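Local coordinates for protein DspB (Aggregatibacter actinomycetemcomitans, PDB 1YHT) that probably hydrolyses the N-acetylglucosamine polymer of biofilms as a family 20 beta-hexosaminidase, releasing cells from the matrix, at residues F54-L67 with F159-F171. Numbering follows the deposited sequence.
Sequences FSDHENYAIESHLL and FMQSLMSEVIDIF
Glu166 reaches from helix 154-171 into the turn at Ser64-Leu67 and spends both carboxylate oxygens there. OE1 accepts from Ser64 OG at 2.6 Å and OE2 from Leu66 N at 2.8 Å, each through its syn lone pair, the latter bond at 160°. A glutamate suits the place because its side chain, CG anti to the backbone N (chi1 -177°) and extended beyond, carries the carboxylate to that hydroxyl and N-H. Ser64 OG in turn accepts from Leu67 N at 2.8 Å, an ST motif; a serine fits because its hydroxyl donates and accepts at once. A water accepts a hydrogen bond from Tyr60 OH and donates to Glu63 O and Glu166 OE1, linking groups that do not meet directly. Around this polar patch the packing is apolar. Leu66 CD2 lies over the Ser162-Leu163 backbone. Tyrosine suits position 60, its ring packing on both faces while its hydroxyl reaches the water: Leu67 CD1, 3.9 Å from Leu163 CD1, sits over the centre of one face, and Phe54 CD1 over the other, offset toward the rim. Branched Val167 serves two rings, both methyls lying 4.0 Å from Phe54 CZ and CG2 also packing against Tyr60 OH. Ile62 CD1 approaches the edge of Phe171. In this TIM-barrel domain, the loop following strand 49-53 thus packs on helix 154-171, with strand 110-117 touching Phe54, Tyr60 and Val167, and helix 122-132 adjoining Tyr60, Leu67 and Phe159.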
ATOM      1  N   PHE A  54       4.159   3.751   3.342  1.00  5.34           N
ATOM      2  CA  PHE A  54       4.867   4.832   4.084  1.00  5.35           C
ATOM      3  C   PHE A  54       4.672   6.233   3.511  1.00  6.70           C
ATOM      4  O   PHE A  54       5.144   7.208   4.097  1.00  5.86           O
ATOM      5  CB  PHE A  54       6.398   4.545   4.201  1.00  5.92           C
ATOM      6  CG  PHE A  54       7.115   4.473   2.880  1.00  5.01           C
ATOM      7  CD1 PHE A  54       7.552   5.626   2.236  1.00  3.86           C
ATOM      8  CD2 PHE A  54       7.340   3.264   2.279  1.00  4.27           C
ATOM      9  CE1 PHE A  54       8.160   5.552   1.019  1.00  7.87           C
ATOM     10  CE2 PHE A  54       7.954   3.203   1.062  1.00  7.99           C
ATOM     11  CZ  PHE A  54       8.374   4.350   0.439  1.00  7.79           C
ATOM     12  N   SER A  55       3.966   6.327   2.373  1.00  6.64           N
ATOM     13  CA  SER A  55       3.816   7.596   1.668  1.00  7.37           C
ATOM     14  C   SER A  55       2.311   7.797   1.297  1.00  7.49           C
ATOM     15  O   SER A  55       1.698   6.946   0.640  1.00  7.14           O
ATOM     16  CB  SER A  55       4.697   7.609   0.432  1.00  7.26           C
ATOM     17  OG  SER A  55       4.486   8.776  -0.359  1.00 11.16           O
ATOM     18  N   ASP A  56       1.738   8.911   1.739  1.00  7.28           N
ATOM     19  CA  ASP A  56       0.353   9.234   1.383  1.00  8.46           C
ATOM     20  C   ASP A  56       0.182  10.744   1.510  1.00  8.29           C
ATOM     21  O   ASP A  56       1.163  11.462   1.539  1.00  7.94           O
ATOM     22  CB  ASP A  56      -0.665   8.437   2.237  1.00  7.99           C
ATOM     23  CG  ASP A  56      -1.933   8.070   1.457  1.00  8.28           C
ATOM     24  OD1 ASP A  56      -2.685   9.035   1.121  1.00  8.20           O
ATOM     25  OD2 ASP A  56      -2.180   6.837   1.134  1.00  8.07           O
ATOM     26  N   HIS A  57      -1.044  11.239   1.614  1.00  8.96           N
ATOM     27  CA  HIS A  57      -1.244  12.671   1.738  1.00  8.57           C
ATOM     28  C   HIS A  57      -0.667  13.276   3.018  1.00  8.90           C
ATOM     29  O   HIS A  57      -0.058  14.337   2.975  1.00  8.43           O
ATOM     30  CB  HIS A  57      -2.726  13.025   1.699  1.00  9.60           C
ATOM     31  CG  HIS A  57      -3.422  12.598   0.461  1.00  7.13           C
ATOM     32  ND1 HIS A  57      -3.147  13.157  -0.765  1.00  9.66           N
ATOM     33  CD2 HIS A  57      -4.466  11.761   0.271  1.00  7.82           C
ATOM     34  CE1 HIS A  57      -3.972  12.658  -1.665  1.00 10.40           C
ATOM     35  NE2 HIS A  57      -4.792  11.819  -1.066  1.00  8.40           N
ATOM     36  N   GLU A  58      -0.763  12.546   4.118  1.00  9.86           N
ATOM     37  CA  GLU A  58      -0.519  13.101   5.428  1.00 10.18           C
ATOM     38  C   GLU A  58       0.977  13.095   5.779  1.00  9.90           C
ATOM     39  O   GLU A  58       1.428  13.956   6.553  1.00  9.28           O
ATOM     40  CB  GLU A  58      -1.289  12.312   6.493  1.00 10.72           C
ATOM     41  CG  GLU A  58      -2.817  12.439   6.445  1.00 12.26           C
ATOM     42  CD  GLU A  58      -3.463  11.561   5.406  1.00 12.34           C
ATOM     43  OE1 GLU A  58      -2.764  10.895   4.627  1.00 12.28           O
ATOM     44  OE2 GLU A  58      -4.696  11.539   5.355  1.00 14.61           O
ATOM     45  N   ASN A  59       1.733  12.136   5.236  1.00  9.37           N
ATOM     46  CA  ASN A  59       3.151  12.048   5.533  1.00  8.58           C
ATOM     47  C   ASN A  59       3.924  11.149   4.560  1.00  9.16           C
ATOM     48  O   ASN A  59       3.330  10.359   3.819  1.00  8.68           O
ATOM     49  CB  ASN A  59       3.320  11.527   6.970  1.00  8.58           C
ATOM     50  CG  ASN A  59       4.731  11.708   7.530  1.00  7.19           C
ATOM     51  OD1 ASN A  59       5.497  12.593   7.128  1.00  7.41           O
ATOM     52  ND2 ASN A  59       5.050  10.900   8.512  1.00  4.15           N
ATOM     53  N   TYR A  60       5.247  11.357   4.544  1.00  8.94           N
ATOM     54  CA  TYR A  60       6.215  10.503   3.862  1.00  8.51           C
ATOM     55  C   TYR A  60       7.117  10.063   5.026  1.00  8.51           C
ATOM     56  O   TYR A  60       7.922  10.855   5.524  1.00  8.12           O
ATOM     57  CB  TYR A  60       7.040  11.330   2.827  1.00  7.97           C
ATOM     58  CG  TYR A  60       8.020  10.516   2.051  1.00  7.73           C
ATOM     59  CD1 TYR A  60       7.617   9.846   0.899  1.00  7.02           C
ATOM     60  CD2 TYR A  60       9.336  10.350   2.494  1.00  9.18           C
ATOM     61  CE1 TYR A  60       8.513   9.053   0.167  1.00  7.35           C
ATOM     62  CE2 TYR A  60      10.240   9.540   1.797  1.00  9.81           C
ATOM     63  CZ  TYR A  60       9.801   8.906   0.606  1.00  9.86           C
ATOM     64  OH  TYR A  60      10.614   8.095  -0.104  1.00 10.56           O
ATOM     65  N   ALA A  61       6.993   8.807   5.435  1.00  8.02           N
ATOM     66  CA  ALA A  61       7.447   8.381   6.746  1.00  8.14           C
ATOM     67  C   ALA A  61       8.823   7.699   6.806  1.00  7.84           C
ATOM     68  O   ALA A  61       9.099   6.967   7.762  1.00  8.61           O
ATOM     69  CB  ALA A  61       6.408   7.474   7.361  1.00  8.14           C
ATOM     70  N   ILE A  62       9.683   7.944   5.818  1.00  8.47           N
ATOM     71  CA  ILE A  62      11.071   7.477   5.841  1.00  8.19           C
ATOM     72  C   ILE A  62      12.004   8.576   5.436  1.00  8.27           C
ATOM     73  O   ILE A  62      11.618   9.523   4.774  1.00  8.33           O
ATOM     74  CB  ILE A  62      11.319   6.216   4.922  1.00  8.33           C
ATOM     75  CG1 ILE A  62      11.170   6.552   3.436  1.00  7.22           C
ATOM     76  CG2 ILE A  62      10.342   5.150   5.294  1.00  9.80           C
ATOM     77  CD1 ILE A  62      11.238   5.304   2.517  1.00  9.58           C
ATOM     78  N   GLU A  63      13.266   8.399   5.808  1.00  8.90           N
ATOM     79  CA  GLU A  63      14.309   9.304   5.457  1.00  8.01           C
ATOM     80  C   GLU A  63      14.524   9.356   3.935  1.00  8.37           C
ATOM     81  O   GLU A  63      14.327   8.348   3.207  1.00  7.93           O
ATOM     82  CB  GLU A  63      15.603   8.906   6.175  1.00  8.86           C
ATOM     83  CG  GLU A  63      16.731   9.893   6.018  1.00  7.66           C
ATOM     84  CD  GLU A  63      17.859   9.768   7.045  1.00  9.60           C
ATOM     85  OE1 GLU A  63      17.926   8.807   7.861  1.00  9.26           O
ATOM     86  OE2 GLU A  63      18.656  10.705   7.055  1.00  8.21           O
ATOM     87  N   SER A  64      14.980  10.519   3.468  1.00  7.78           N
ATOM     88  CA  SER A  64      15.181  10.756   2.026  1.00  7.65           C
ATOM     89  C   SER A  64      16.243  11.826   1.760  1.00  7.35           C
ATOM     90  O   SER A  64      16.117  12.951   2.248  1.00  7.15           O
ATOM     91  CB  SER A  64      13.893  11.227   1.353  1.00  8.20           C
ATOM     92  OG  SER A  64      14.115  11.485  -0.038  1.00  5.85           O
ATOM     93  N   HIS A  65      17.270  11.459   0.988  1.00  6.19           N
ATOM     94  CA  HIS A  65      18.175  12.453   0.378  1.00  7.58           C
ATOM     95  C   HIS A  65      17.447  13.311  -0.678  1.00  8.42           C
ATOM     96  O   HIS A  65      17.530  14.519  -0.677  1.00  7.08           O
ATOM     97  CB  HIS A  65      19.362  11.751  -0.312  1.00  7.93           C
ATOM     98  CG  HIS A  65      20.499  11.392   0.596  1.00  7.33           C
ATOM     99  ND1 HIS A  65      20.386  10.470   1.613  1.00  7.74           N
ATOM    100  CD2 HIS A  65      21.799  11.782   0.575  1.00  7.04           C
ATOM    101  CE1 HIS A  65      21.562  10.350   2.216  1.00 10.57           C
ATOM    102  NE2 HIS A  65      22.435  11.158   1.617  1.00  8.14           N
ATOM    103  N   LEU A  66      16.708  12.654  -1.575  1.00  9.61           N
ATOM    104  CA  LEU A  66      16.053  13.366  -2.694  1.00 10.77           C
ATOM    105  C   LEU A  66      15.033  14.401  -2.235  1.00 10.44           C
ATOM    106  O   LEU A  66      14.917  15.500  -2.824  1.00 10.44           O
ATOM    107  CB  LEU A  66      15.390  12.345  -3.649  1.00 11.89           C
ATOM    108  CG  LEU A  66      16.174  11.821  -4.859  1.00 15.91           C
ATOM    109  CD1 LEU A  66      17.465  11.300  -4.502  1.00 20.75           C
ATOM    110  CD2 LEU A  66      15.400  10.718  -5.542  1.00 17.02           C
ATOM    111  N   LEU A  67      14.260  14.058  -1.208  1.00  9.75           N
ATOM    112  CA  LEU A  67      13.276  14.989  -0.642  1.00  9.53           C
ATOM    113  C   LEU A  67      13.826  15.810   0.526  1.00  9.33           C
ATOM    114  O   LEU A  67      13.118  16.608   1.101  1.00 10.27           O
ATOM    115  CB  LEU A  67      12.013  14.258  -0.240  1.00  8.92           C
ATOM    116  CG  LEU A  67      11.429  13.358  -1.332  1.00  7.13           C
ATOM    117  CD1 LEU A  67      10.341  12.529  -0.764  1.00  7.06           C
ATOM    118  CD2 LEU A  67      10.917  14.132  -2.530  1.00  9.15           C
ATOM    119  N   PHE A 159      11.297  12.192 -12.490  1.00  8.10           N
ATOM    120  CA  PHE A 159      11.288  12.487 -11.065  1.00  7.72           C
ATOM    121  C   PHE A 159      10.848  11.295 -10.198  1.00  8.35           C
ATOM    122  O   PHE A 159      11.536  10.940  -9.219  1.00  7.92           O
ATOM    123  CB  PHE A 159      10.395  13.683 -10.743  1.00  8.24           C
ATOM    124  CG  PHE A 159      10.183  13.850  -9.287  1.00  8.12           C
ATOM    125  CD1 PHE A 159      11.175  14.423  -8.507  1.00 12.25           C
ATOM    126  CD2 PHE A 159       9.045  13.336  -8.672  1.00  9.88           C
ATOM    127  CE1 PHE A 159      11.020  14.537  -7.104  1.00 12.38           C
ATOM    128  CE2 PHE A 159       8.896  13.415  -7.293  1.00 11.91           C
ATOM    129  CZ  PHE A 159       9.889  14.039  -6.505  1.00 12.00           C
ATOM    130  N   MET A 160       9.714  10.696 -10.566  1.00  7.49           N
ATOM    131  CA  MET A 160       9.156   9.529  -9.888  1.00  7.97           C
ATOM    132  C   MET A 160      10.175   8.413  -9.835  1.00  7.47           C
ATOM    133  O   MET A 160      10.361   7.822  -8.782  1.00  7.72           O
ATOM    134  CB  MET A 160       7.880   8.995 -10.563  1.00  8.22           C
ATOM    135  CG  MET A 160       6.662   9.793 -10.246  1.00 11.90           C
ATOM    136  SD  MET A 160       6.373  10.073  -8.495  1.00 16.39           S
ATOM    137  CE  MET A 160       6.250   8.444  -7.829  1.00 14.68           C
ATOM    138  N   GLN A 161      10.809   8.166 -10.972  1.00  6.11           N
ATOM    139  CA  GLN A 161      11.778   7.123 -11.083  1.00  6.18           C
ATOM    140  C   GLN A 161      13.039   7.403 -10.243  1.00  5.94           C
ATOM    141  O   GLN A 161      13.563   6.506  -9.666  1.00  6.33           O
ATOM    142  CB  GLN A 161      12.119   6.908 -12.540  1.00  6.13           C
ATOM    143  CG  GLN A 161      10.985   6.126 -13.258  1.00  6.80           C
ATOM    144  CD  GLN A 161      11.286   5.930 -14.736  1.00  9.08           C
ATOM    145  OE1 GLN A 161      12.256   6.485 -15.257  1.00  7.62           O
ATOM    146  NE2 GLN A 161      10.453   5.135 -15.413  1.00  6.51           N
ATOM    147  N   SER A 162      13.489   8.648 -10.175  1.00  5.97           N
ATOM    148  CA  SER A 162      14.591   9.017  -9.273  1.00  6.13           C
ATOM    149  C   SER A 162      14.260   8.718  -7.797  1.00  5.98           C
ATOM    150  O   SER A 162      15.120   8.220  -7.099  1.00  5.77           O
ATOM    151  CB  SER A 162      15.037  10.465  -9.468  1.00  6.80           C
ATOM    152  OG  SER A 162      14.141  11.351  -8.828  1.00  8.04           O
ATOM    153  N   LEU A 163      13.019   8.953  -7.353  1.00  5.35           N
ATOM    154  CA  LEU A 163      12.592   8.644  -5.979  1.00  5.50           C
ATOM    155  C   LEU A 163      12.429   7.121  -5.814  1.00  5.63           C
ATOM    156  O   LEU A 163      12.893   6.521  -4.831  1.00  4.45           O
ATOM    157  CB  LEU A 163      11.275   9.362  -5.635  1.00  5.79           C
ATOM    158  CG  LEU A 163      10.761   9.287  -4.197  1.00  6.20           C
ATOM    159  CD1 LEU A 163      11.849   9.773  -3.152  1.00  6.21           C
ATOM    160  CD2 LEU A 163       9.463  10.113  -4.098  1.00  6.18           C
ATOM    161  N   MET A 164      11.873   6.468  -6.824  1.00  5.80           N
ATOM    162  CA  MET A 164      11.827   4.995  -6.790  1.00  5.72           C
ATOM    163  C   MET A 164      13.213   4.381  -6.622  1.00  6.46           C
ATOM    164  O   MET A 164      13.380   3.459  -5.815  1.00  6.14           O
ATOM    165  CB  MET A 164      11.165   4.436  -8.034  1.00  5.87           C
ATOM    166  CG  MET A 164       9.680   4.782  -8.161  1.00  7.16           C
ATOM    167  SD  MET A 164       9.053   4.420  -9.848  1.00  8.50           S
ATOM    168  CE  MET A 164       9.090   2.624  -9.846  1.00 12.13           C
ATOM    169  N   SER A 165      14.208   4.900  -7.348  1.00  6.37           N
ATOM    170  CA  SER A 165      15.593   4.397  -7.210  1.00  6.00           C
ATOM    171  C   SER A 165      16.148   4.507  -5.786  1.00  5.87           C
ATOM    172  O   SER A 165      16.839   3.607  -5.287  1.00  5.20           O
ATOM    173  CB  SER A 165      16.511   5.146  -8.181  1.00  6.75           C
ATOM    174  OG  SER A 165      16.156   4.831  -9.522  1.00  8.75           O
ATOM    175  N   GLU A 166      15.873   5.643  -5.137  1.00  6.30           N
ATOM    176  CA  GLU A 166      16.255   5.844  -3.754  1.00  5.93           C
ATOM    177  C   GLU A 166      15.566   4.842  -2.817  1.00  6.62           C
ATOM    178  O   GLU A 166      16.202   4.240  -1.934  1.00  7.11           O
ATOM    179  CB  GLU A 166      15.910   7.267  -3.350  1.00  6.66           C
ATOM    180  CG  GLU A 166      16.353   7.564  -1.917  1.00  7.21           C
ATOM    181  CD  GLU A 166      16.057   8.982  -1.491  1.00  8.38           C
ATOM    182  OE1 GLU A 166      14.946   9.211  -0.978  1.00  6.04           O
ATOM    183  OE2 GLU A 166      16.947   9.824  -1.634  1.00  6.68           O
ATOM    184  N   VAL A 167      14.262   4.669  -3.000  1.00  6.15           N
ATOM    185  CA  VAL A 167      13.471   3.711  -2.177  1.00  5.90           C
ATOM    186  C   VAL A 167      13.980   2.276  -2.373  1.00  7.16           C
ATOM    187  O   VAL A 167      14.203   1.524  -1.410  1.00  8.06           O
ATOM    188  CB  VAL A 167      11.986   3.857  -2.445  1.00  4.98           C
ATOM    189  CG1 VAL A 167      11.215   2.724  -1.802  1.00  5.96           C
ATOM    190  CG2 VAL A 167      11.472   5.203  -1.929  1.00  3.92           C
ATOM    191  N   ILE A 168      14.271   1.935  -3.616  1.00  7.44           N
ATOM    192  CA  ILE A 168      14.884   0.643  -3.931  1.00  6.70           C
ATOM    193  C   ILE A 168      16.222   0.458  -3.228  1.00  6.63           C
ATOM    194  O   ILE A 168      16.471  -0.583  -2.599  1.00  6.92           O
ATOM    195  CB  ILE A 168      15.020   0.490  -5.474  1.00  7.04           C
ATOM    196  CG1 ILE A 168      13.647   0.353  -6.063  1.00  5.73           C
ATOM    197  CG2 ILE A 168      15.877  -0.738  -5.857  1.00  6.69           C
ATOM    198  CD1 ILE A 168      13.584   0.430  -7.547  1.00  8.02           C
ATOM    199  N   ASP A 169      17.074   1.475  -3.271  1.00  6.15           N
ATOM    200  CA  ASP A 169      18.360   1.441  -2.565  1.00  6.13           C
ATOM    201  C   ASP A 169      18.225   1.273  -1.039  1.00  6.59           C
ATOM    202  O   ASP A 169      18.980   0.524  -0.405  1.00  6.28           O
ATOM    203  CB  ASP A 169      19.159   2.708  -2.815  1.00  5.87           C
ATOM    204  CG  ASP A 169      19.742   2.771  -4.221  1.00 10.24           C
ATOM    205  OD1 ASP A 169      19.743   1.754  -4.926  1.00 13.82           O
ATOM    206  OD2 ASP A 169      20.221   3.836  -4.591  1.00 13.81           O
ATOM    207  N   ILE A 170      17.259   1.960  -0.460  1.00  7.35           N
ATOM    208  CA  ILE A 170      16.962   1.861   0.977  1.00  7.92           C
ATOM    209  C   ILE A 170      16.546   0.437   1.414  1.00  7.34           C
ATOM    210  O   ILE A 170      17.090  -0.090   2.363  1.00  6.38           O
ATOM    211  CB  ILE A 170      15.871   2.863   1.375  1.00  7.34           C
ATOM    212  CG1 ILE A 170      16.376   4.310   1.289  1.00 11.47           C
ATOM    213  CG2 ILE A 170      15.370   2.639   2.809  1.00 10.44           C
ATOM    214  CD1 ILE A 170      15.196   5.374   1.365  1.00  9.92           C
ATOM    215  N   PHE A 171      15.602  -0.179   0.705  1.00  8.23           N
ATOM    216  CA  PHE A 171      15.112  -1.518   1.069  1.00  8.22           C
ATOM    217  C   PHE A 171      16.070  -2.627   0.615  1.00  8.58           C
ATOM    218  O   PHE A 171      16.124  -3.705   1.222  1.00  7.54           O
ATOM    219  CB  PHE A 171      13.673  -1.730   0.568  1.00  9.11           C
ATOM    220  CG  PHE A 171      12.679  -0.915   1.342  1.00  9.12           C
ATOM    221  CD1 PHE A 171      12.020  -1.469   2.451  1.00 14.22           C
ATOM    222  CD2 PHE A 171      12.503   0.425   1.072  1.00  8.30           C
ATOM    223  CE1 PHE A 171      11.155  -0.704   3.227  1.00 12.29           C
ATOM    224  CE2 PHE A 171      11.643   1.222   1.861  1.00  5.86           C
ATOM    225  CZ  PHE A 171      10.970   0.675   2.909  1.00 10.74           C
TER
HETATM  226  O   HOH W   1      13.101   7.909   0.690  1.00  3.04           O